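Local coordinates for protein mycobacterial cidal antitoxin MbcA (Mycobacterium tuberculosis, PDB 6FKG) that neutralizes its cognate toxin MbcT in a type II toxin-antitoxin system by blocking access to the toxin's active site, at residues G27-A32 / K89-V94; P34-R39 / Q44-R49; A62-E67 / A104-M109. All blocks are in the same frame, centred on the assembly; numbering follows the deposited sequence.

The three contacts run along an all-helical chain. Interaction 2 (34-39 with 44-49) is the most local and falls between the two segments of interaction 1 (27-32 with 89-94), whereas the segments of interactions 1 and 3 (62-67 with 104-109) interleave. Interactions 1 and 2 have centres about 16 Å apart and touch, through the D31-R49 salt bridge and through V37 packing on G27 and V30. Interaction 3 lies across the chain's centre from both, its centre about 17 Å and 28 Å from theirs. Helix 52-65 links interactions 1 and 3: it packs on the first and supplies a segment of the other. Interactions 2 and 3 both reach MbcT chains; interaction 1 stays within the antitoxin.

Interaction 1: residues G27-A32 / K89-V94; sequences GDIVDA and KPADLV
I29, near the end of helix 23-30, fits against the start of helix 90-95 and touches A91 and V94, one helical turn apart. The isoleucine divides its two branches between them. CG2, which lies anti to the backbone N (CG1 has chi1 -67°), meets V94, its methyl 3.6 Å from V94 CG1. The other branch serves A91: I29 CD1 reaches A91 CB at 3.9 Å, and I29 CG1 passes at the same distance from A91 O. The side chains of I29 and V94 approach at a slant, methyl against methyl, and V94 presents the branch that is itself anti to its backbone N (chi1 172°). The contact between these segments is therefore apolar and small, burying 137 Å² in all, with three buried residues doing the touching. CA atoms of I29 and A91 stand 6.6 Å apart, and A91 meets the isoleucine with both its methyl and its carbonyl oxygen. Around this point, helix 52-65 covers both partners, with L58 against I29 and V61 against V94, while M78 of helix 71-78 packs on A91. The contact thus joins helix 23-30 to helix 90-95 beside the long helix 52-65, in the chain's buried interior.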
ATOM      1  N   GLY C  27     -18.388 -13.484  20.619  1.00 36.77           N
ATOM      2  CA  GLY C  27     -18.450 -13.799  19.206  1.00 37.87           C
ATOM      3  C   GLY C  27     -18.277 -12.589  18.304  1.00 48.74           C
ATOM      4  O   GLY C  27     -17.562 -12.642  17.310  1.00 37.32           O
ATOM      5  N   ASP C  28     -18.928 -11.485  18.657  1.00 40.49           N
ATOM      6  CA  ASP C  28     -18.799 -10.260  17.879  1.00 43.81           C
ATOM      7  C   ASP C  28     -17.394  -9.682  17.931  1.00 43.05           C
ATOM      8  O   ASP C  28     -16.946  -9.072  16.969  1.00 41.89           O
ATOM      9  CB  ASP C  28     -19.815  -9.217  18.355  1.00 48.23           C
ATOM     10  CG  ASP C  28     -21.245  -9.589  17.979  1.00 57.24           C
ATOM     11  OD1 ASP C  28     -21.423 -10.360  17.007  1.00 52.44           O
ATOM     12  OD2 ASP C  28     -22.189  -9.115  18.650  1.00 68.91           O
ATOM     13  N   ILE C  29     -16.690  -9.883  19.046  1.00 35.65           N
ATOM     14  CA  ILE C  29     -15.339  -9.346  19.185  1.00 33.19           C
ATOM     15  C   ILE C  29     -14.315 -10.225  18.446  1.00 40.86           C
ATOM     16  O   ILE C  29     -13.341  -9.717  17.888  1.00 35.65           O
ATOM     17  CB  ILE C  29     -14.938  -9.209  20.678  1.00 33.07           C
ATOM     18  CG1 ILE C  29     -15.792  -8.138  21.367  1.00 36.90           C
ATOM     19  CG2 ILE C  29     -13.437  -8.904  20.834  1.00 33.04           C
ATOM     20  CD1 ILE C  29     -15.760  -8.218  22.894  1.00 36.89           C
ATOM     21  N   VAL C  30     -14.544 -11.535  18.418  1.00 35.95           N
ATOM     22  CA  VAL C  30     -13.531 -12.453  17.885  1.00 38.60           C
ATOM     23  C   VAL C  30     -13.937 -13.059  16.555  1.00 40.99           C
ATOM     24  O   VAL C  30     -13.301 -14.003  16.081  1.00 43.86           O
ATOM     25  CB  VAL C  30     -13.216 -13.601  18.877  1.00 34.13           C
ATOM     26  CG1 VAL C  30     -12.848 -13.017  20.234  1.00 32.60           C
ATOM     27  CG2 VAL C  30     -14.399 -14.563  19.008  1.00 38.79           C
ATOM     28  N   ASP C  31     -14.995 -12.512  15.961  1.00 36.37           N
ATOM     29  CA  ASP C  31     -15.464 -12.961  14.647  1.00 42.86           C
ATOM     30  C   ASP C  31     -15.804 -14.452  14.627  1.00 49.71           C
ATOM     31  O   ASP C  31     -15.330 -15.202  13.769  1.00 44.08           O
ATOM     32  CB  ASP C  31     -14.407 -12.640  13.583  1.00 51.27           C
ATOM     33  CG  ASP C  31     -14.930 -12.797  12.169  1.00 59.85           C
ATOM     34  OD1 ASP C  31     -16.163 -12.799  11.992  1.00 59.27           O
ATOM     35  OD2 ASP C  31     -14.103 -12.924  11.242  1.00 60.96           O
ATOM     36  N   ALA C  32     -16.641 -14.884  15.569  1.00 41.36           N
ATOM     37  CA  ALA C  32     -17.076 -16.280  15.618  1.00 38.86           C
ATOM     38  C   ALA C  32     -18.543 -16.346  15.988  1.00 36.98           C
ATOM     39  O   ALA C  32     -19.081 -15.394  16.525  1.00 37.31           O
ATOM     40  CB  ALA C  32     -16.248 -17.073  16.623  1.00 40.77           C
ATOM     41  N   LYS C  89     -15.839   2.381  21.523  1.00 33.42           N
ATOM     42  CA  LYS C  89     -15.999   1.378  22.574  1.00 31.78           C
ATOM     43  C   LYS C  89     -14.739   0.523  22.681  1.00 31.77           C
ATOM     44  O   LYS C  89     -14.231   0.061  21.655  1.00 32.57           O
ATOM     45  CB  LYS C  89     -17.190   0.468  22.283  1.00 33.23           C
ATOM     46  CG  LYS C  89     -18.550   1.168  22.178  1.00 34.86           C
ATOM     47  CD  LYS C  89     -19.587   0.210  21.626  1.00 34.52           C
ATOM     48  CE  LYS C  89     -20.870   0.945  21.264  1.00 39.55           C
ATOM     49  NZ  LYS C  89     -21.942   0.030  20.792  1.00 42.92           N
ATOM     50  N   PRO C  90     -14.246   0.286  23.912  1.00 27.09           N
ATOM     51  CA  PRO C  90     -13.097  -0.628  24.065  1.00 32.64           C
ATOM     52  C   PRO C  90     -13.291  -1.991  23.377  1.00 36.65           C
ATOM     53  O   PRO C  90     -12.338  -2.514  22.791  1.00 33.32           O
ATOM     54  CB  PRO C  90     -12.989  -0.800  25.587  1.00 31.93           C
ATOM     55  CG  PRO C  90     -13.546   0.520  26.140  1.00 28.07           C
ATOM     56  CD  PRO C  90     -14.626   0.937  25.187  1.00 29.72           C
ATOM     57  N   ALA C  91     -14.497  -2.551  23.443  1.00 36.71           N
ATOM     58  CA  ALA C  91     -14.766  -3.835  22.790  1.00 36.36           C
ATOM     59  C   ALA C  91     -14.542  -3.774  21.276  1.00 32.49           C
ATOM     60  O   ALA C  91     -14.065  -4.739  20.678  1.00 34.15           O
ATOM     61  CB  ALA C  91     -16.191  -4.305  23.092  1.00 33.39           C
ATOM     62  N   ASP C  92     -14.879  -2.648  20.656  1.00 29.76           N
ATOM     63  CA  ASP C  92     -14.662  -2.475  19.227  1.00 31.88           C
ATOM     64  C   ASP C  92     -13.163  -2.316  18.919  1.00 35.39           C
ATOM     65  O   ASP C  92     -12.683  -2.825  17.910  1.00 34.11           O
ATOM     66  CB  ASP C  92     -15.453  -1.278  18.693  1.00 37.31           C
ATOM     67  CG  ASP C  92     -16.972  -1.500  18.750  1.00 43.62           C
ATOM     68  OD1 ASP C  92     -17.424  -2.659  18.903  1.00 40.15           O
ATOM     69  OD2 ASP C  92     -17.714  -0.506  18.645  1.00 38.04           O
ATOM     70  N   LEU C  93     -12.414  -1.643  19.788  1.00 30.58           N
ATOM     71  CA  LEU C  93     -10.960  -1.599  19.594  1.00 28.18           C
ATOM     72  C   LEU C  93     -10.366  -3.000  19.652  1.00 30.73           C
ATOM     73  O   LEU C  93      -9.490  -3.359  18.845  1.00 31.22           O
ATOM     74  CB  LEU C  93     -10.282  -0.696  20.637  1.00 28.89           C
ATOM     75  CG  LEU C  93     -10.097   0.758  20.178  1.00 35.22           C
ATOM     76  CD1 LEU C  93     -11.444   1.474  20.130  1.00 36.03           C
ATOM     77  CD2 LEU C  93      -9.109   1.502  21.077  1.00 33.17           C
ATOM     78  N   VAL C  94     -10.843  -3.802  20.599  1.00 27.90           N
ATOM     79  CA  VAL C  94     -10.306  -5.155  20.731  1.00 28.26           C
ATOM     80  C   VAL C  94     -10.660  -5.935  19.472  1.00 30.88           C
ATOM     81  O   VAL C  94      -9.802  -6.592  18.884  1.00 31.54           O
ATOM     82  CB  VAL C  94     -10.837  -5.877  21.990  1.00 30.57           C
ATOM     83  CG1 VAL C  94     -10.414  -7.334  21.987  1.00 29.85           C
ATOM     84  CG2 VAL C  94     -10.321  -5.180  23.266  1.00 29.78           C
TER

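Interaction 2: residues P34-R39 / Q44-R49; sequences PRSVAR and QVVPQR
The loop that leaves helix 34-41 folds back along that helix, and R39 ties the two together at the antitoxin's surface against MbcT. Its guanidinium grips V45 O side-on with two nitrogens: R39 NE lies 3.1 Å from V45 O, and R39 NH2 lies 2.8 Å from the same oxygen, in the carbonyl plane on a lone pair. The bend at chi3 (55°) turns the edge carrying NE and NH2 to the carbonyl, V45 O lying close to the guanidinium plane. Q44 CB sits over one face of this guanidinium, offset toward the rim, and the Q44 amide stacks with the planes 28° apart. The backbone of Q44 anchors the loop start: Q44 N donates to R39 O at 2.8 Å. Further along, V46 wedges between S36 and R39, with V46 CG1 3.8 Å from S36 CB and V46 CG2 3.7 Å from R39 CB. S36 OG bonds S33 and also a water, which donates to R49 O at 2.8 Å. R35 and Q48 cross at about a right angle, but R35 NH2 and Q48 NE2 are both donors: R35 NH2 salt-bridges D119 of the MbcT chain, and Q48 NE2 bonds D119 and G114 O there. With R39 NH1 paired to E111 of MbcT, the arginine serves loop and toxin at once, so the intramolecular grip probably presets the binding surface.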
ATOM      1  N   PRO C  34     -21.572 -17.599  18.412  1.00 38.20           N
ATOM      2  CA  PRO C  34     -21.633 -17.856  19.857  1.00 40.71           C
ATOM      3  C   PRO C  34     -21.369 -19.326  20.202  1.00 46.03           C
ATOM      4  O   PRO C  34     -20.690 -19.602  21.197  1.00 45.90           O
ATOM      5  CB  PRO C  34     -23.064 -17.447  20.223  1.00 44.98           C
ATOM      6  CG  PRO C  34     -23.420 -16.419  19.202  1.00 47.18           C
ATOM      7  CD  PRO C  34     -22.772 -16.885  17.929  1.00 42.69           C
ATOM      8  N   ARG C  35     -21.881 -20.254  19.393  1.00 48.33           N
ATOM      9  CA  ARG C  35     -21.639 -21.670  19.648  1.00 42.24           C
ATOM     10  C   ARG C  35     -20.151 -22.009  19.536  1.00 44.54           C
ATOM     11  O   ARG C  35     -19.625 -22.795  20.325  1.00 42.71           O
ATOM     12  CB  ARG C  35     -22.431 -22.560  18.690  1.00 46.16           C
ATOM     13  CG  ARG C  35     -22.180 -24.044  18.951  1.00 50.02           C
ATOM     14  CD  ARG C  35     -23.164 -24.959  18.238  1.00 58.58           C
ATOM     15  NE  ARG C  35     -23.031 -24.890  16.788  1.00 63.50           N
ATOM     16  CZ  ARG C  35     -22.267 -25.703  16.064  1.00 76.79           C
ATOM     17  NH1 ARG C  35     -21.556 -26.660  16.652  1.00 79.57           N
ATOM     18  NH2 ARG C  35     -22.214 -25.557  14.747  1.00 75.80           N
ATOM     19  N   SER C  36     -19.476 -21.416  18.555  1.00 40.94           N
ATOM     20  CA  SER C  36     -18.044 -21.655  18.385  1.00 41.26           C
ATOM     21  C   SER C  36     -17.240 -21.159  19.592  1.00 40.61           C
ATOM     22  O   SER C  36     -16.265 -21.799  20.010  1.00 39.02           O
ATOM     23  CB  SER C  36     -17.548 -21.000  17.093  1.00 37.53           C
ATOM     24  OG  SER C  36     -18.074 -21.688  15.963  1.00 40.86           O
ATOM     25  N   VAL C  37     -17.645 -20.027  20.163  1.00 40.77           N
ATOM     26  CA  VAL C  37     -16.960 -19.507  21.349  1.00 36.49           C
ATOM     27  C   VAL C  37     -17.211 -20.415  22.550  1.00 39.84           C
ATOM     28  O   VAL C  37     -16.290 -20.723  23.313  1.00 40.92           O
ATOM     29  CB  VAL C  37     -17.405 -18.065  21.682  1.00 35.38           C
ATOM     30  CG1 VAL C  37     -16.835 -17.618  23.029  1.00 38.34           C
ATOM     31  CG2 VAL C  37     -16.978 -17.115  20.578  1.00 33.79           C
ATOM     32  N   ALA C  38     -18.460 -20.845  22.711  1.00 41.57           N
ATOM     33  CA  ALA C  38     -18.826 -21.715  23.822  1.00 43.67           C
ATOM     34  C   ALA C  38     -18.045 -23.023  23.765  1.00 43.70           C
ATOM     35  O   ALA C  38     -17.536 -23.486  24.786  1.00 46.68           O
ATOM     36  CB  ALA C  38     -20.337 -21.998  23.828  1.00 42.01           C
ATOM     37  N   ARG C  39     -17.949 -23.603  22.571  1.00 40.48           N
ATOM     38  CA  ARG C  39     -17.223 -24.857  22.370  1.00 40.44           C
ATOM     39  C   ARG C  39     -15.716 -24.690  22.582  1.00 45.50           C
ATOM     40  O   ARG C  39     -15.086 -25.526  23.234  1.00 43.27           O
ATOM     41  CB  ARG C  39     -17.487 -25.422  20.972  1.00 38.55           C
ATOM     42  CG  ARG C  39     -18.873 -26.049  20.827  1.00 46.92           C
ATOM     43  CD  ARG C  39     -19.078 -26.701  19.449  1.00 50.52           C
ATOM     44  NE  ARG C  39     -18.056 -27.694  19.127  1.00 44.34           N
ATOM     45  CZ  ARG C  39     -18.070 -28.961  19.541  1.00 46.07           C
ATOM     46  NH1 ARG C  39     -19.055 -29.409  20.312  1.00 52.38           N
ATOM     47  NH2 ARG C  39     -17.089 -29.781  19.193  1.00 47.53           N
ATOM     48  N   GLN C  44     -13.569 -27.911  23.419  1.00 44.52           N
ATOM     49  CA  GLN C  44     -14.045 -28.795  22.358  1.00 46.61           C
ATOM     50  C   GLN C  44     -13.550 -28.352  20.986  1.00 50.05           C
ATOM     51  O   GLN C  44     -13.189 -27.186  20.787  1.00 46.50           O
ATOM     52  CB  GLN C  44     -15.573 -28.850  22.359  1.00 47.09           C
ATOM     53  CG  GLN C  44     -16.176 -29.218  23.697  1.00 53.54           C
ATOM     54  CD  GLN C  44     -17.664 -28.956  23.735  1.00 62.46           C
ATOM     55  OE1 GLN C  44     -18.114 -27.839  23.485  1.00 62.33           O
ATOM     56  NE2 GLN C  44     -18.439 -29.990  24.025  1.00 70.51           N
ATOM     57  N   VAL C  45     -13.545 -29.279  20.032  1.00 45.94           N
ATOM     58  CA  VAL C  45     -13.038 -28.974  18.698  1.00 44.32           C
ATOM     59  C   VAL C  45     -13.958 -27.986  17.960  1.00 41.74           C
ATOM     60  O   VAL C  45     -15.181 -28.074  18.045  1.00 45.97           O
ATOM     61  CB  VAL C  45     -12.855 -30.263  17.863  1.00 49.28           C
ATOM     62  CG1 VAL C  45     -14.177 -30.975  17.663  1.00 46.28           C
ATOM     63  CG2 VAL C  45     -12.204 -29.943  16.531  1.00 50.25           C
ATOM     64  N   VAL C  46     -13.352 -27.023  17.266  1.00 41.69           N
ATOM     65  CA  VAL C  46     -14.097 -26.003  16.533  1.00 38.73           C
ATOM     66  C   VAL C  46     -13.557 -25.858  15.105  1.00 35.19           C
ATOM     67  O   VAL C  46     -12.572 -25.152  14.872  1.00 38.86           O
ATOM     68  CB  VAL C  46     -14.036 -24.636  17.257  1.00 42.81           C
ATOM     69  CG1 VAL C  46     -14.796 -23.564  16.478  1.00 42.34           C
ATOM     70  CG2 VAL C  46     -14.594 -24.767  18.682  1.00 37.30           C
ATOM     71  N   PRO C  47     -14.200 -26.525  14.137  1.00 37.44           N
ATOM     72  CA  PRO C  47     -13.731 -26.413  12.746  1.00 33.81           C
ATOM     73  C   PRO C  47     -14.144 -25.097  12.093  1.00 32.11           C
ATOM     74  O   PRO C  47     -13.596 -24.736  11.050  1.00 36.33           O
ATOM     75  CB  PRO C  47     -14.409 -27.598  12.058  1.00 37.60           C
ATOM     76  CG  PRO C  47     -15.691 -27.761  12.844  1.00 35.98           C
ATOM     77  CD  PRO C  47     -15.310 -27.479  14.268  1.00 40.81           C
ATOM     78  N   GLN C  48     -15.095 -24.389  12.700  1.00 36.27           N
ATOM     79  CA  GLN C  48     -15.604 -23.140  12.130  1.00 39.03           C
ATOM     80  C   GLN C  48     -14.632 -21.992  12.348  1.00 37.87           C
ATOM     81  O   GLN C  48     -13.685 -22.114  13.135  1.00 35.85           O
ATOM     82  CB  GLN C  48     -16.970 -22.779  12.735  1.00 37.80           C
ATOM     83  CG  GLN C  48     -18.069 -23.801  12.460  1.00 36.70           C
ATOM     84  CD  GLN C  48     -18.106 -24.918  13.490  1.00 43.28           C
ATOM     85  OE1 GLN C  48     -17.265 -24.978  14.388  1.00 37.68           O
ATOM     86  NE2 GLN C  48     -19.088 -25.810  13.363  1.00 43.80           N
ATOM     87  N   ARG C  49     -14.883 -20.884  11.649  1.00 51.11           N
ATOM     88  CA  ARG C  49     -14.093 -19.658  11.785  1.00 53.89           C
ATOM     89  C   ARG C  49     -14.061 -19.126  13.212  1.00 46.33           C
ATOM     90  O   ARG C  49     -15.103 -18.922  13.839  1.00 46.50           O
ATOM     91  CB  ARG C  49     -14.637 -18.567  10.856  1.00 63.85           C
ATOM     92  CG  ARG C  49     -16.154 -18.409  10.910  1.00 81.71           C
ATOM     93  CD  ARG C  49     -16.644 -17.229  10.079  1.00 90.38           C
ATOM     94  NE  ARG C  49     -16.808 -16.013  10.877  1.00 93.72           N
ATOM     95  CZ  ARG C  49     -17.878 -15.733  11.623  1.00 94.45           C
ATOM     96  NH1 ARG C  49     -18.898 -16.580  11.682  1.00 94.39           N
ATOM     97  NH2 ARG C  49     -17.932 -14.598  12.307  1.00 93.20           N
TER
HETATM   98  O   HOH W   1     -17.752 -19.595  14.148  1.00 40.11           O

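Interaction 3: residues A62-E67 / A104-M109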
ATOM      1  N   ALA C  62      -9.698  -8.235  29.583  1.00 29.98           N
ATOM      2  CA  ALA C  62     -10.598  -8.558  30.684  1.00 28.77           C
ATOM      3  C   ALA C  62      -9.839  -8.673  32.008  1.00 32.91           C
ATOM      4  O   ALA C  62     -10.274  -8.149  33.038  1.00 32.31           O
ATOM      5  CB  ALA C  62     -11.330  -9.837  30.399  1.00 27.36           C
ATOM      6  N   ASP C  63      -8.715  -9.377  31.987  1.00 29.42           N
ATOM      7  CA  ASP C  63      -7.930  -9.539  33.200  1.00 33.12           C
ATOM      8  C   ASP C  63      -7.345  -8.208  33.664  1.00 33.49           C
ATOM      9  O   ASP C  63      -7.351  -7.918  34.859  1.00 33.25           O
ATOM     10  CB  ASP C  63      -6.818 -10.560  32.993  1.00 38.97           C
ATOM     11  CG  ASP C  63      -7.289 -11.983  33.216  1.00 49.43           C
ATOM     12  OD1 ASP C  63      -8.380 -12.175  33.804  1.00 45.59           O
ATOM     13  OD2 ASP C  63      -6.562 -12.908  32.801  1.00 59.95           O
ATOM     14  N   ALA C  64      -6.847  -7.401  32.729  1.00 29.77           N
ATOM     15  CA  ALA C  64      -6.257  -6.103  33.082  1.00 30.20           C
ATOM     16  C   ALA C  64      -7.320  -5.181  33.688  1.00 28.42           C
ATOM     17  O   ALA C  64      -7.088  -4.498  34.695  1.00 29.76           O
ATOM     18  CB  ALA C  64      -5.630  -5.443  31.869  1.00 32.54           C
ATOM     19  N   LEU C  65      -8.477  -5.167  33.052  1.00 27.23           N
ATOM     20  CA  LEU C  65      -9.568  -4.278  33.453  1.00 31.40           C
ATOM     21  C   LEU C  65     -10.022  -4.524  34.896  1.00 34.99           C
ATOM     22  O   LEU C  65     -10.480  -3.607  35.571  1.00 29.88           O
ATOM     23  CB  LEU C  65     -10.741  -4.443  32.479  1.00 31.76           C
ATOM     24  CG  LEU C  65     -11.910  -3.471  32.573  1.00 37.20           C
ATOM     25  CD1 LEU C  65     -11.438  -2.027  32.422  1.00 30.30           C
ATOM     26  CD2 LEU C  65     -12.952  -3.818  31.514  1.00 38.84           C
ATOM     27  N   ALA C  66      -9.853  -5.751  35.384  1.00 34.93           N
ATOM     28  CA  ALA C  66     -10.289  -6.091  36.746  1.00 35.51           C
ATOM     29  C   ALA C  66      -9.492  -5.326  37.798  1.00 34.27           C
ATOM     30  O   ALA C  66      -9.935  -5.155  38.933  1.00 33.11           O
ATOM     31  CB  ALA C  66     -10.178  -7.613  36.987  1.00 39.10           C
ATOM     32  N   GLU C  67      -8.307  -4.856  37.429  1.00 29.73           N
ATOM     33  CA  GLU C  67      -7.511  -4.076  38.362  1.00 31.19           C
ATOM     34  C   GLU C  67      -8.130  -2.706  38.669  1.00 29.63           C
ATOM     35  O   GLU C  67      -7.842  -2.112  39.700  1.00 30.07           O
ATOM     36  CB  GLU C  67      -6.083  -3.885  37.827  1.00 32.62           C
ATOM     37  CG  GLU C  67      -5.124  -3.350  38.896  1.00 40.22           C
ATOM     38  CD  GLU C  67      -3.711  -3.063  38.375  1.00 41.89           C
ATOM     39  OE1 GLU C  67      -3.479  -3.205  37.153  1.00 38.87           O
ATOM     40  OE2 GLU C  67      -2.833  -2.698  39.200  1.00 38.23           O
ATOM     41  N   ALA C 104      -3.210   0.138  27.340  1.00 26.77           N
ATOM     42  CA  ALA C 104      -2.512   1.361  27.725  1.00 29.90           C
ATOM     43  C   ALA C 104      -3.456   2.280  28.512  1.00 29.24           C
ATOM     44  O   ALA C 104      -3.066   2.838  29.556  1.00 27.22           O
ATOM     45  CB  ALA C 104      -1.933   2.080  26.484  1.00 28.47           C
ATOM     46  N   LEU C 105      -4.698   2.423  28.044  1.00 25.18           N
ATOM     47  CA  LEU C 105      -5.683   3.209  28.805  1.00 28.04           C
ATOM     48  C   LEU C 105      -5.901   2.617  30.219  1.00 31.18           C
ATOM     49  O   LEU C 105      -5.925   3.345  31.203  1.00 30.26           O
ATOM     50  CB  LEU C 105      -7.020   3.303  28.048  1.00 26.90           C
ATOM     51  CG  LEU C 105      -8.183   3.947  28.828  1.00 27.98           C
ATOM     52  CD1 LEU C 105      -7.797   5.312  29.368  1.00 28.80           C
ATOM     53  CD2 LEU C 105      -9.439   4.061  27.966  1.00 31.32           C
ATOM     54  N   ILE C 106      -6.023   1.297  30.329  1.00 27.92           N
ATOM     55  CA  ILE C 106      -6.203   0.660  31.639  1.00 31.18           C
ATOM     56  C   ILE C 106      -5.014   0.945  32.562  1.00 29.13           C
ATOM     57  O   ILE C 106      -5.177   1.237  33.754  1.00 28.48           O
ATOM     58  CB  ILE C 106      -6.441  -0.858  31.467  1.00 31.90           C
ATOM     59  CG1 ILE C 106      -7.818  -1.073  30.828  1.00 34.26           C
ATOM     60  CG2 ILE C 106      -6.308  -1.611  32.794  1.00 27.75           C
ATOM     61  CD1 ILE C 106      -8.025  -2.493  30.248  1.00 35.67           C
ATOM     62  N   ASP C 107      -3.809   0.915  32.010  1.00 27.63           N
ATOM     63  CA  ASP C 107      -2.624   1.266  32.794  1.00 25.46           C
ATOM     64  C   ASP C 107      -2.664   2.714  33.290  1.00 29.54           C
ATOM     65  O   ASP C 107      -2.304   2.993  34.434  1.00 28.73           O
ATOM     66  CB  ASP C 107      -1.359   1.045  31.964  1.00 26.66           C
ATOM     67  CG  ASP C 107      -0.766  -0.315  32.181  1.00 43.01           C
ATOM     68  OD1 ASP C 107      -0.837  -0.808  33.326  1.00 49.20           O
ATOM     69  OD2 ASP C 107      -0.216  -0.882  31.215  1.00 57.89           O
ATOM     70  N   ALA C 108      -3.117   3.628  32.435  1.00 28.43           N
ATOM     71  CA  ALA C 108      -3.269   5.026  32.833  1.00 27.52           C
ATOM     72  C   ALA C 108      -4.322   5.160  33.938  1.00 30.04           C
ATOM     73  O   ALA C 108      -4.130   5.901  34.891  1.00 28.81           O
ATOM     74  CB  ALA C 108      -3.628   5.916  31.615  1.00 26.11           C
ATOM     75  N   MET C 109      -5.408   4.409  33.825  1.00 28.42           N
ATOM     76  CA  MET C 109      -6.437   4.382  34.870  1.00 28.08           C
ATOM     77  C   MET C 109      -5.865   3.905  36.203  1.00 28.37           C
ATOM     78  O   MET C 109      -6.109   4.493  37.259  1.00 26.29           O
ATOM     79  CB  MET C 109      -7.588   3.482  34.430  1.00 30.61           C
ATOM     80  CG  MET C 109      -8.343   4.059  33.243  1.00 28.09           C
ATOM     81  SD  MET C 109      -9.506   2.877  32.561  1.00 30.26           S
ATOM     82  CE  MET C 109     -10.659   2.754  33.928  1.00 28.47           C
TER
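I106 and the pair A64 and L65 make up the whole close contact between these segments, and it is apolar. The isoleucine points from helix 99-110 into the last turn of helix 52-65, where each of its arms finds a different residue. I106 CG2, the branch anti to the backbone N, comes up against the backbone of A64, with CG2 3.5 Å from A64 O, and reaches the alanine methyl too, at 4.0 Å from A64 CB. The longer branch, placed beside the backbone N by chi1 -69°, runs on to L65: I106 CD1 lies 3.9 Å from L65 N and 4.0 Å from L65 CB. L65 answers with its own CD1, which comes within 4.1 Å of both I106 CG1 and I106 CD1, the two side chains crossing at about a right angle. The backbones stand close here, with L65 CA and I106 CA 6.2 Å apart.

Charge enters beside this apolar patch. E67 OE1 and D107 OD1 lie 5.2 Å apart, without touching. These like charges share an arginine of MbcT: R33 of that chain salt-bridges both E67 and D107, which probably offsets their repulsion, and R43 of the same chain adds a further salt bridge to D107. F44 of that chain packs on A104, L105 and A108. A second MbcT chain gives E67 a hydrogen bond from Q160.

Within the antitoxin, the contact brings together two helices of the toxin-binding domain, 52-65 and 99-110. Helix 71-78 packs on L65 through A74, W77 and M78, and W77 also meets L105. Helix 7-19 touches segment 62-67 as well, L19 against A62, and R18 salt-bridges D63.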